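Local coordinates for Swi5-dependent recombination DNA repair protein 1 (Schizosaccharomyces pombe, PDB 3VIQ) that partners with Swi5 to form a recombination activator that promotes Rad51-mediated strand exchange, serving DNA recombination repair and meiotic chromosome segregation, at residues A[71-76]-A[97-102]. Residues are numbered along the deposited sequence; the frame is centred on the assembly and turned at random.
Sequences GGVTQS and MSMFLN
M99 overlaps V73 through its thioether end: SD lies 3.9 Å from V73 CG2, the closest approach between 71-76 and 97-102 and an apolar van der Waals contact. The separation of the backbones supports this reading, since the nearest CA atoms, V73 CA and M99 CA, are 9.6 Å apart and side chains alone close the distance. In both residues the bond from CA to CB is directed at the other segment. M99 places CG anti to its carbonyl carbon (chi1 -70°) and then runs extended to the methyl, which carries the sulfur away from the helix and obliquely across the valine. On V73, chi1 of 173° turns CG1 anti to the backbone N and sets CG2 beside that nitrogen, and CG2 is the branch that meets the sulfur. Beyond SD, the M99 methyl continues to the amide of Q75, with CE 4.3 Å from NE2, a looser touch at the margin of the contact. V73 and Q75 alternate along the strand, and SD and CE meet one each; the amide end of Q75 is the part that nears the methyl. Here the antiparallel hairpin of strands 73-78 and 88-93 meets the short helix 97-103 that follows it, in the C-terminal domain of Sfr1; V73 is tied to the partner strand by backbone hydrogen bonding with T93. The next residue round the helix, F100, lies on a different face and packs on A56, F60 and M63 of helix 38-68 and on M60 of the Swi5 chain, whereas M99 faces the hairpin. No hydrogen bond links the two segments, and the summed buried surface is just 102 Å², of which M99 supplies about half. V73 also rests on F95 in the connection between strand 88-93 and the helix.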
loop_
_atom_site.group_PDB
_atom_site.type_symbol
_atom_site.label_atom_id
_atom_site.label_comp_id
_atom_site.label_asym_id
_atom_site.label_seq_id
_atom_site.Cartn_x
_atom_site.Cartn_y
_atom_site.Cartn_z
ATOM N N GLY A 71 -11.685 34.133 5.486
ATOM C CA GLY A 71 -11.249 33.871 6.852
ATOM C C GLY A 71 -10.086 32.912 6.958
ATOM O O GLY A 71 -9.468 32.792 8.018
ATOM N N GLY A 72 -9.773 32.221 5.869
ATOM C CA GLY A 72 -8.749 31.195 5.920
ATOM C C GLY A 72 -9.285 29.976 6.639
ATOM O O GLY A 72 -10.514 29.732 6.637
ATOM N N VAL A 73 -8.353 29.247 7.260
ATOM C CA VAL A 73 -8.623 28.016 7.979
ATOM C C VAL A 73 -8.842 28.255 9.481
ATOM O O VAL A 73 -7.976 28.819 10.129
ATOM C CB VAL A 73 -7.401 27.030 7.865
ATOM C CG1 VAL A 73 -7.605 25.806 8.750
ATOM C CG2 VAL A 73 -7.109 26.613 6.392
ATOM N N THR A 74 -9.960 27.778 10.033
ATOM C CA THR A 74 -10.178 27.759 11.487
ATOM C C THR A 74 -9.760 26.440 12.178
ATOM O O THR A 74 -10.281 25.367 11.853
ATOM C CB THR A 74 -11.672 28.035 11.820
ATOM O OG1 THR A 74 -11.995 29.406 11.525
ATOM C CG2 THR A 74 -11.965 27.770 13.299
ATOM N N GLN A 75 -8.844 26.526 13.141
ATOM C CA GLN A 75 -8.485 25.392 13.997
ATOM C C GLN A 75 -9.220 25.534 15.310
ATOM O O GLN A 75 -9.197 26.612 15.919
ATOM C CB GLN A 75 -6.984 25.371 14.265
ATOM C CG GLN A 75 -6.163 24.992 13.071
ATOM C CD GLN A 75 -4.664 25.210 13.249
ATOM O OE1 GLN A 75 -4.221 26.000 14.084
ATOM N NE2 GLN A 75 -3.874 24.528 12.420
ATOM N N SER A 76 -9.866 24.461 15.755
ATOM C CA SER A 76 -10.737 24.515 16.928
ATOM C C SER A 76 -10.466 23.388 17.942
ATOM O O SER A 76 -10.197 22.258 17.554
ATOM C CB SER A 76 -12.200 24.448 16.481
ATOM O OG SER A 76 -12.667 25.698 16.000
ATOM N N MET A 97 -0.350 23.226 1.627
ATOM C CA MET A 97 -0.397 22.112 0.673
ATOM C C MET A 97 -0.759 20.830 1.408
ATOM O O MET A 97 -1.438 19.979 0.857
ATOM C CB MET A 97 0.934 21.941 -0.088
ATOM C CG MET A 97 0.966 20.756 -1.106
ATOM S SD MET A 97 -0.360 20.736 -2.357
ATOM C CE MET A 97 0.336 21.822 -3.594
ATOM N N SER A 98 -0.331 20.718 2.661
ATOM C CA SER A 98 -0.496 19.485 3.416
ATOM C C SER A 98 -1.937 19.295 3.847
ATOM O O SER A 98 -2.420 18.183 3.909
ATOM C CB SER A 98 0.452 19.493 4.619
ATOM O OG SER A 98 1.785 19.709 4.165
ATOM N N MET A 99 -2.617 20.394 4.161
ATOM C CA MET A 99 -4.060 20.348 4.423
ATOM C C MET A 99 -4.780 19.959 3.135
ATOM O O MET A 99 -5.735 19.171 3.147
ATOM C CB MET A 99 -4.567 21.701 4.910
ATOM C CG MET A 99 -4.108 22.076 6.319
ATOM S SD MET A 99 -4.329 23.849 6.555
ATOM C CE MET A 99 -3.510 24.141 8.142
ATOM N N PHE A 100 -4.311 20.534 2.034
ATOM C CA PHE A 100 -4.837 20.194 0.729
ATOM C C PHE A 100 -4.686 18.720 0.480
ATOM O O PHE A 100 -5.651 18.044 0.164
ATOM C CB PHE A 100 -4.136 20.996 -0.366
ATOM C CG PHE A 100 -4.522 20.579 -1.728
ATOM C CD1 PHE A 100 -5.648 21.112 -2.319
ATOM C CD2 PHE A 100 -3.779 19.617 -2.412
ATOM C CE1 PHE A 100 -6.025 20.717 -3.581
ATOM C CE2 PHE A 100 -4.145 19.221 -3.642
ATOM C CZ PHE A 100 -5.274 19.764 -4.246
ATOM N N LEU A 101 -3.487 18.190 0.636
ATOM C CA LEU A 101 -3.272 16.741 0.321
ATOM C C LEU A 101 -4.104 15.842 1.251
ATOM O O LEU A 101 -4.731 14.889 0.805
ATOM C CB LEU A 101 -1.800 16.363 0.412
ATOM C CG LEU A 101 -0.826 16.927 -0.612
ATOM C CD1 LEU A 101 0.622 16.661 -0.097
ATOM C CD2 LEU A 101 -1.060 16.397 -2.025
ATOM N N ASN A 102 -4.141 16.185 2.532
ATOM C CA ASN A 102 -5.029 15.516 3.489
ATOM C C ASN A 102 -6.519 15.584 3.056
ATOM O O ASN A 102 -7.260 14.607 3.108
ATOM C CB ASN A 102 -4.855 16.154 4.878
ATOM C CG ASN A 102 -5.602 15.408 5.970
ATOM O OD1 ASN A 102 -5.694 14.185 5.949
ATOM N ND2 ASN A 102 -6.099 16.139 6.953
#